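Local coordinates for protein argininosuccinate lyase (Chelativorans sp., PDB 6RXA) that acts as an EDDS lyase, a C-N lyase of the aspartase/fumarase superfamily that probably also splits argininosuccinate into fumarate and arginine, at residues Q23-F28 against I336-A341; L198-T203 against E230-W235; G251-A256 against R294-A299. The protein carries 2 engineered substitutions. All blocks are in the same frame, centred on the assembly; numbering follows the deposited sequence.

Contact 1: residues Q23-F28 against I336-A341; sequences QELYDF and IAATHA. With FMT (formic acid), chain D.
Glu24 leaves its backbone with CG beside N and then runs straight out (chi2 179°), carrying its carboxylate to the imidazole of His340, itself set with CG anti to the carbonyl carbon. The result is a His-carboxylate hydrogen bond joining two nearly antiparallel helices, 20-31 and 329-348, whose segment axes come within 8.4 Å. His340 ND1 donates almost linearly to Glu24 OE1 at 2.7 Å, meeting its syn lone pair; the bond lies in the ring plane, yet carboxylate and ring are turned 75° apart. Ile336 O sits 3.2 Å above one face of the ring, offset toward the rim. With an alanine for Glu24, ND1 would probably lose its acceptor and the imidazole would be freer to turn. Beside this polar pair the helices close on small residues: Leu25 puts CD1 3.6 Å from Ala341 CB and rests CD2 on Ala337 and Ala338, while Phe28 CD2 lies 3.7 Å from Ala337 CB. Tyr26, in cation-pi contact with Arg294, takes no part; it binds fumarate in another structure of this protein. Its OH donates at 3.0 Å to O2 of a formate, probably from the crystallisation liquor, also held by Arg112 of the second subunit.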
loop_
_atom_site.group_PDB
_atom_site.type_symbol
_atom_site.label_atom_id
_atom_site.label_comp_id
_atom_site.label_asym_id
_atom_site.label_seq_id
_atom_site.Cartn_x
_atom_site.Cartn_y
_atom_site.Cartn_z
ATOM N N GLN A 23 -18.622 -3.566 -22.409
ATOM C CA GLN A 23 -19.445 -2.468 -21.930
ATOM C C GLN A 23 -19.528 -2.448 -20.406
ATOM O O GLN A 23 -19.627 -1.370 -19.815
ATOM C CB GLN A 23 -20.824 -2.559 -22.580
ATOM C CG GLN A 23 -21.774 -1.422 -22.200
ATOM C CD GLN A 23 -21.317 -0.078 -22.739
ATOM O OE1 GLN A 23 -20.968 0.050 -23.913
ATOM N NE2 GLN A 23 -21.287 0.925 -21.869
ATOM N N GLU A 24 -19.471 -3.612 -19.748
ATOM C CA GLU A 24 -19.537 -3.642 -18.287
ATOM C C GLU A 24 -18.450 -2.775 -17.654
ATOM O O GLU A 24 -18.667 -2.163 -16.601
ATOM C CB GLU A 24 -19.436 -5.078 -17.766
ATOM C CG GLU A 24 -20.571 -6.009 -18.184
ATOM C CD GLU A 24 -20.399 -7.430 -17.648
ATOM O OE1 GLU A 24 -19.962 -7.564 -16.486
ATOM O OE2 GLU A 24 -20.704 -8.403 -18.399
ATOM N N LEU A 25 -17.268 -2.719 -18.267
ATOM C CA LEU A 25 -16.181 -1.909 -17.732
ATOM C C LEU A 25 -16.505 -0.422 -17.722
ATOM O O LEU A 25 -15.911 0.323 -16.933
ATOM C CB LEU A 25 -14.901 -2.150 -18.538
ATOM C CG LEU A 25 -14.213 -3.490 -18.293
ATOM C CD1 LEU A 25 -13.228 -3.792 -19.417
ATOM C CD2 LEU A 25 -13.522 -3.539 -16.928
ATOM N N TYR A 26 -17.404 0.023 -18.586
ATOM C CA TYR A 26 -17.785 1.425 -18.638
ATOM C C TYR A 26 -18.951 1.745 -17.724
ATOM O O TYR A 26 -19.183 2.924 -17.428
ATOM C CB TYR A 26 -18.163 1.799 -20.073
ATOM C CG TYR A 26 -16.991 1.807 -21.018
ATOM C CD1 TYR A 26 -16.541 0.637 -21.596
ATOM C CD2 TYR A 26 -16.327 2.986 -21.316
ATOM C CE1 TYR A 26 -15.451 0.629 -22.440
ATOM C CE2 TYR A 26 -15.242 2.995 -22.175
ATOM C CZ TYR A 26 -14.812 1.812 -22.732
ATOM O OH TYR A 26 -13.732 1.799 -23.583
ATOM N N ASP A 27 -19.687 0.729 -17.281
ATOM C CA ASP A 27 -20.954 0.944 -16.594
ATOM C C ASP A 27 -20.869 0.810 -15.077
ATOM O O ASP A 27 -21.713 1.385 -14.376
ATOM C CB ASP A 27 -22.010 -0.059 -17.092
ATOM C CG ASP A 27 -22.450 0.179 -18.542
ATOM O OD1 ASP A 27 -22.114 1.227 -19.118
ATOM O OD2 ASP A 27 -23.130 -0.705 -19.096
ATOM N N PHE A 28 -19.888 0.071 -14.544
ATOM C CA PHE A 28 -19.965 -0.306 -13.133
ATOM C C PHE A 28 -19.821 0.893 -12.199
ATOM O O PHE A 28 -20.415 0.901 -11.113
ATOM C CB PHE A 28 -18.952 -1.423 -12.791
ATOM C CG PHE A 28 -17.509 -0.976 -12.768
ATOM C CD1 PHE A 28 -16.974 -0.331 -11.662
ATOM C CD2 PHE A 28 -16.683 -1.238 -13.853
ATOM C CE1 PHE A 28 -15.662 0.073 -11.652
ATOM C CE2 PHE A 28 -15.368 -0.834 -13.849
ATOM C CZ PHE A 28 -14.858 -0.187 -12.753
ATOM N N ILE A 336 -15.715 -7.858 -11.012
ATOM C CA ILE A 336 -16.607 -8.676 -11.823
ATOM C C ILE A 336 -16.570 -8.215 -13.273
ATOM O O ILE A 336 -16.523 -9.031 -14.199
ATOM C CB ILE A 336 -18.035 -8.661 -11.238
ATOM C CG1 ILE A 336 -18.071 -9.288 -9.834
ATOM C CG2 ILE A 336 -18.979 -9.378 -12.193
ATOM C CD1 ILE A 336 -17.790 -10.770 -9.776
ATOM N N ALA A 337 -16.577 -6.902 -13.496
ATOM C CA ALA A 337 -16.513 -6.369 -14.851
ATOM C C ALA A 337 -15.231 -6.800 -15.550
ATOM O O ALA A 337 -15.261 -7.225 -16.709
ATOM C CB ALA A 337 -16.632 -4.848 -14.809
ATOM N N ALA A 338 -14.093 -6.698 -14.857
ATOM C CA ALA A 338 -12.829 -7.102 -15.455
ATOM C C ALA A 338 -12.801 -8.597 -15.715
ATOM O O ALA A 338 -12.277 -9.040 -16.749
ATOM C CB ALA A 338 -11.679 -6.708 -14.537
ATOM N N THR A 339 -13.335 -9.396 -14.788
ATOM C CA THR A 339 -13.341 -10.845 -14.987
ATOM C C THR A 339 -14.200 -11.233 -16.179
ATOM O O THR A 339 -13.809 -12.080 -16.985
ATOM C CB THR A 339 -13.825 -11.548 -13.717
ATOM O OG1 THR A 339 -12.966 -11.204 -12.620
ATOM C CG2 THR A 339 -13.802 -13.048 -13.893
ATOM N N HIS A 340 -15.390 -10.636 -16.295
ATOM C CA HIS A 340 -16.243 -10.881 -17.447
ATOM C C HIS A 340 -15.575 -10.427 -18.736
ATOM O O HIS A 340 -15.589 -11.143 -19.742
ATOM C CB HIS A 340 -17.568 -10.152 -17.256
ATOM C CG HIS A 340 -18.467 -10.787 -16.247
ATOM N ND1 HIS A 340 -19.558 -10.134 -15.712
ATOM C CD2 HIS A 340 -18.461 -12.023 -15.693
ATOM C CE1 HIS A 340 -20.184 -10.940 -14.872
ATOM N NE2 HIS A 340 -19.538 -12.093 -14.843
ATOM N N ALA A 341 -14.953 -9.245 -18.722
ATOM C CA ALA A 341 -14.283 -8.756 -19.924
ATOM C C ALA A 341 -13.189 -9.720 -20.367
ATOM O O ALA A 341 -13.074 -10.048 -21.553
ATOM C CB ALA A 341 -13.705 -7.361 -19.669
HETATM C C FMT D . -13.577 4.022 -26.331
HETATM O O1 FMT D . -13.354 4.822 -27.244
HETATM O O2 FMT D . -13.649 4.375 -25.151
#

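Contact 2: residues L198-T203 against E230-W235; sequences LGAAAT and EGVAGW
This is a loop-on-helix contact, a van der Waals one with no hydrogen bonds across it, in which the turn that follows helix 168-193 rests on the short helix 228-233. It lies beside the substrate pocket of an aspartase/fumarase-type lyase: Val232 touches Asn113 and Ala202 comes close to Ser111, both seen to bind ligand in this protein. Val232 carries the contact, its two methyls touching residues 200-203. Its CG1 stands anti to the carbonyl carbon (chi1 -60°), which aims that methyl at Ala200 CB, 4.0 Å away, and at Ala201 O, 3.6 Å away. The other methyl, CG2, faces Ala202 O at 3.7 Å; that carbonyl is buried, and Asn113 ND2 supplies its hydrogen bond. Gly231 lets the backbones approach, since a CB there would lie about 3.1 Å from Ala200 CB. Subunits also meet here, with Ala202 packing on Gln164 of the third subunit and Met283 of the second, in keeping with the multi-subunit active sites of this superfamily. Within the chain, Val232 also borders the engineered Met320. Thr203 crosses Val232 at about a right angle, with its CB and OG1 each 3.6 Å from Val232 CG2.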
loop_
_atom_site.group_PDB
_atom_site.type_symbol
_atom_site.label_atom_id
_atom_site.label_comp_id
_atom_site.label_asym_id
_atom_site.label_seq_id
_atom_site.Cartn_x
_atom_site.Cartn_y
_atom_site.Cartn_z
ATOM N N LEU A 198 -24.223 -12.714 15.252
ATOM C CA LEU A 198 -25.385 -12.256 15.996
ATOM C C LEU A 198 -25.482 -12.965 17.339
ATOM O O LEU A 198 -25.236 -14.168 17.453
ATOM C CB LEU A 198 -26.644 -12.489 15.168
ATOM C CG LEU A 198 -26.705 -11.516 13.993
ATOM C CD1 LEU A 198 -27.719 -11.990 12.974
ATOM C CD2 LEU A 198 -27.030 -10.093 14.458
ATOM N N GLY A 199 -25.851 -12.201 18.362
ATOM C CA GLY A 199 -25.829 -12.657 19.737
ATOM C C GLY A 199 -24.689 -12.060 20.524
ATOM O O GLY A 199 -24.719 -12.095 21.766
ATOM N N ALA A 200 -23.686 -11.510 19.841
ATOM C CA ALA A 200 -22.649 -10.746 20.520
ATOM C C ALA A 200 -23.184 -9.430 21.066
ATOM O O ALA A 200 -22.581 -8.849 21.977
ATOM C CB ALA A 200 -21.507 -10.456 19.546
ATOM N N ALA A 201 -24.303 -8.950 20.531
ATOM C CA ALA A 201 -24.898 -7.675 20.945
ATOM C C ALA A 201 -23.829 -6.584 20.847
ATOM O O ALA A 201 -23.210 -6.441 19.785
ATOM C CB ALA A 201 -25.608 -7.817 22.284
ATOM N N ALA A 202 -23.589 -5.802 21.908
ATOM C CA ALA A 202 -22.647 -4.695 21.815
ATOM C C ALA A 202 -21.216 -5.176 21.641
ATOM O O ALA A 202 -20.415 -4.501 20.982
ATOM C CB ALA A 202 -22.741 -3.838 23.075
ATOM N N THR A 203 -20.885 -6.330 22.227
ATOM C CA THR A 203 -19.530 -6.860 22.309
ATOM C C THR A 203 -19.399 -7.894 23.431
ATOM O O THR A 203 -18.365 -8.554 23.531
ATOM C CB THR A 203 -18.501 -5.754 22.576
ATOM O OG1 THR A 203 -17.179 -6.321 22.595
ATOM C CG2 THR A 203 -18.784 -5.060 23.919
ATOM N N GLU A 230 -14.931 -11.118 19.436
ATOM C CA GLU A 230 -14.589 -11.458 18.059
ATOM C C GLU A 230 -15.771 -11.199 17.131
ATOM O O GLU A 230 -15.573 -10.792 15.981
ATOM C CB GLU A 230 -14.116 -12.912 17.989
ATOM C CG GLU A 230 -13.691 -13.401 16.609
ATOM C CD GLU A 230 -12.439 -12.739 16.064
ATOM O OE1 GLU A 230 -11.934 -11.744 16.643
ATOM O OE2 GLU A 230 -11.947 -13.229 15.027
ATOM N N GLY A 231 -16.993 -11.388 17.628
ATOM C CA GLY A 231 -18.168 -11.159 16.803
ATOM C C GLY A 231 -18.300 -9.726 16.314
ATOM O O GLY A 231 -18.776 -9.486 15.204
ATOM N N VAL A 232 -17.901 -8.752 17.140
ATOM C CA VAL A 232 -18.002 -7.346 16.734
ATOM C C VAL A 232 -16.680 -6.715 16.312
ATOM O O VAL A 232 -16.661 -5.800 15.473
ATOM C CB VAL A 232 -18.706 -6.467 17.798
ATOM C CG1 VAL A 232 -20.132 -6.979 18.044
ATOM C CG2 VAL A 232 -17.891 -6.380 19.096
ATOM N N ALA A 233 -15.569 -7.158 16.912
ATOM C CA ALA A 233 -14.247 -6.633 16.598
ATOM C C ALA A 233 -13.608 -7.321 15.402
ATOM O O ALA A 233 -12.744 -6.718 14.739
ATOM C CB ALA A 233 -13.323 -6.783 17.813
ATOM N N GLY A 234 -14.023 -8.545 15.106
ATOM C CA GLY A 234 -13.398 -9.310 14.037
ATOM C C GLY A 234 -13.638 -8.689 12.671
ATOM O O GLY A 234 -14.777 -8.388 12.292
ATOM N N TRP A 235 -12.559 -8.532 11.908
ATOM C CA TRP A 235 -12.592 -7.877 10.607
ATOM C C TRP A 235 -11.605 -8.536 9.654
ATOM O O TRP A 235 -11.428 -8.050 8.528
ATOM C CB TRP A 235 -12.219 -6.406 10.781
ATOM C CG TRP A 235 -12.807 -5.442 9.780
ATOM C CD1 TRP A 235 -12.144 -4.745 8.828
ATOM C CD2 TRP A 235 -14.172 -5.025 9.707
ATOM N NE1 TRP A 235 -13.016 -3.921 8.143
ATOM C CE2 TRP A 235 -14.269 -4.080 8.666
ATOM C CE3 TRP A 235 -15.323 -5.376 10.409
ATOM C CZ2 TRP A 235 -15.476 -3.493 8.300
ATOM C CZ3 TRP A 235 -16.521 -4.778 10.060
ATOM C CH2 TRP A 235 -16.589 -3.851 9.010
#

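Contact 3: residues G251-A256 against R294-A299; sequences GLSRLA and RSRKAA
Ser253 OG receives a hydrogen bond from Arg296 NE at 3.0 Å, practically straight at 176° and in the plane of the guanidinium group, and it also makes a weak hydrogen bond to Asn314 O of the third subunit. The arginine reaches it by bending at CG-CD (chi3 77°), so that its aliphatic part lies along helix 236-262, with CG 3.8 Å from Ala256 CB. Bonds to other chains fix the far end of the buried guanidinium: NH2 donates to Asn314 O of the third subunit and NH1 to Ala315 O of the second. All four subunits meet at this one side chain, Arg160 of the fourth packing against it. Elsewhere the helices pack on small groups: Ser253 CB meets Ala299 CB at 3.7 Å, and Leu252 CD2 lies 3.9 Å from Ser295 CB; Ser295 OG is occupied with Ser291 O of its own helix. Ser253, with small neighbours Ala256 and Ala299, leaves room for its CA to lie 4.7 Å from Arg296 CA. Segments 251-256 and 294-299 cross at -155°, and this antiparallel packing of their helices belongs to the long-helix bundle at the heart of aspartase/fumarase tetramers.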
loop_
_atom_site.group_PDB
_atom_site.type_symbol
_atom_site.label_atom_id
_atom_site.label_comp_id
_atom_site.label_asym_id
_atom_site.label_seq_id
_atom_site.Cartn_x
_atom_site.Cartn_y
_atom_site.Cartn_z
ATOM N N GLY A 251 -3.180 -11.666 -11.333
ATOM C CA GLY A 251 -2.973 -12.652 -12.378
ATOM C C GLY A 251 -3.749 -12.316 -13.628
ATOM O O GLY A 251 -3.308 -12.615 -14.743
ATOM N N LEU A 252 -4.916 -11.692 -13.452
ATOM C CA LEU A 252 -5.708 -11.199 -14.572
ATOM C C LEU A 252 -5.001 -10.049 -15.279
ATOM O O LEU A 252 -4.958 -10.017 -16.516
ATOM C CB LEU A 252 -7.103 -10.831 -14.047
ATOM C CG LEU A 252 -8.091 -10.327 -15.093
ATOM C CD1 LEU A 252 -9.529 -10.660 -14.733
ATOM C CD2 LEU A 252 -7.947 -8.837 -15.288
ATOM N N SER A 253 -4.389 -9.132 -14.526
ATOM C CA SER A 253 -3.556 -8.099 -15.135
ATOM C C SER A 253 -2.420 -8.708 -15.953
ATOM O O SER A 253 -2.110 -8.233 -17.052
ATOM C CB SER A 253 -3.002 -7.174 -14.051
ATOM O OG SER A 253 -2.059 -6.283 -14.614
ATOM N N ARG A 254 -1.783 -9.751 -15.432
ATOM C CA ARG A 254 -0.660 -10.358 -16.135
ATOM C C ARG A 254 -1.097 -10.988 -17.450
ATOM O O ARG A 254 -0.398 -10.865 -18.466
ATOM C CB ARG A 254 0.012 -11.381 -15.216
ATOM C CG ARG A 254 0.754 -10.707 -14.074
ATOM C CD ARG A 254 1.193 -11.673 -12.981
ATOM N NE ARG A 254 2.349 -12.438 -13.389
ATOM C CZ ARG A 254 2.812 -13.484 -12.718
ATOM N NH1 ARG A 254 2.163 -13.897 -11.614
ATOM N NH2 ARG A 254 3.924 -14.094 -13.153
ATOM N N LEU A 255 -2.253 -11.653 -17.464
ATOM C CA LEU A 255 -2.767 -12.187 -18.720
ATOM C C LEU A 255 -3.139 -11.066 -19.677
ATOM O O LEU A 255 -2.848 -11.146 -20.873
ATOM C CB LEU A 255 -3.984 -13.075 -18.475
ATOM C CG LEU A 255 -4.621 -13.629 -19.746
ATOM C CD1 LEU A 255 -3.649 -14.500 -20.532
ATOM C CD2 LEU A 255 -5.881 -14.426 -19.414
ATOM N N ALA A 256 -3.819 -10.027 -19.176
ATOM C CA ALA A 256 -4.148 -8.896 -20.035
ATOM C C ALA A 256 -2.890 -8.285 -20.642
ATOM O O ALA A 256 -2.860 -7.959 -21.834
ATOM C CB ALA A 256 -4.925 -7.850 -19.233
ATOM N N ARG A 294 -8.455 -1.303 -19.294
ATOM C CA ARG A 294 -9.396 -1.064 -18.203
ATOM C C ARG A 294 -9.480 -2.257 -17.257
ATOM O O ARG A 294 -9.794 -2.085 -16.075
ATOM C CB ARG A 294 -10.772 -0.695 -18.752
ATOM C CG ARG A 294 -10.808 0.717 -19.312
ATOM C CD ARG A 294 -12.130 1.002 -19.973
ATOM N NE ARG A 294 -12.282 2.412 -20.325
ATOM C CZ ARG A 294 -12.757 3.345 -19.503
ATOM N NH1 ARG A 294 -13.119 3.037 -18.263
ATOM N NH2 ARG A 294 -12.865 4.595 -19.926
ATOM N N SER A 295 -9.209 -3.472 -17.743
ATOM C CA SER A 295 -9.135 -4.614 -16.837
ATOM C C SER A 295 -7.933 -4.488 -15.903
ATOM O O SER A 295 -8.046 -4.724 -14.692
ATOM C CB SER A 295 -9.100 -5.921 -17.639
ATOM O OG SER A 295 -10.349 -6.149 -18.298
ATOM N N ARG A 296 -6.770 -4.116 -16.448
ATOM C CA ARG A 296 -5.611 -3.868 -15.606
ATOM C C ARG A 296 -5.881 -2.755 -14.600
ATOM O O ARG A 296 -5.490 -2.857 -13.430
ATOM C CB ARG A 296 -4.388 -3.527 -16.458
ATOM C CG ARG A 296 -3.923 -4.664 -17.358
ATOM C CD ARG A 296 -2.567 -4.375 -17.982
ATOM N NE ARG A 296 -1.504 -4.597 -16.998
ATOM C CZ ARG A 296 -0.286 -4.074 -17.050
ATOM N NH1 ARG A 296 0.067 -3.248 -18.027
ATOM N NH2 ARG A 296 0.584 -4.372 -16.099
ATOM N N LYS A 297 -6.561 -1.684 -15.032
ATOM C CA LYS A 297 -6.896 -0.586 -14.130
ATOM C C LYS A 297 -7.633 -1.097 -12.892
ATOM O O LYS A 297 -7.332 -0.685 -11.764
ATOM C CB LYS A 297 -7.722 0.460 -14.878
ATOM C CG LYS A 297 -8.078 1.717 -14.085
ATOM C CD LYS A 297 -9.021 2.580 -14.923
ATOM C CE LYS A 297 -9.409 3.862 -14.270
ATOM N NZ LYS A 297 -10.382 4.545 -15.214
ATOM N N ALA A 298 -8.606 -1.998 -13.084
ATOM C CA ALA A 298 -9.320 -2.587 -11.954
ATOM C C ALA A 298 -8.384 -3.370 -11.044
ATOM O O ALA A 298 -8.501 -3.300 -9.816
ATOM C CB ALA A 298 -10.431 -3.499 -12.476
ATOM N N ALA A 299 -7.449 -4.122 -11.631
ATOM C CA ALA A 299 -6.458 -4.838 -10.839
ATOM C C ALA A 299 -5.652 -3.888 -9.969
ATOM O O ALA A 299 -5.446 -4.146 -8.774
ATOM C CB ALA A 299 -5.532 -5.633 -11.764
#

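How the contacts relate
From the N terminus the chain first enters helix 20-31, which waits some 300 residues for its partner. It passes helices 112-147 and 168-193 and then makes contact 2, a short closure that folds the loop 198-203 back against 228-233. Helix 236-262 follows directly, and 290-301 returns along it in contact 3. Contacts 2 and 3 thus stand in series, about 36 Å between centres, though both meet the third subunit. Helix 329-348 finally comes alongside 20-31, and contact 1 closes a long loop enclosing the other two. Contacts 1 and 3 touch, Ala341 CB lying 3.8 Å from Ser295 OG, and so join the N-terminal helix to the bundle.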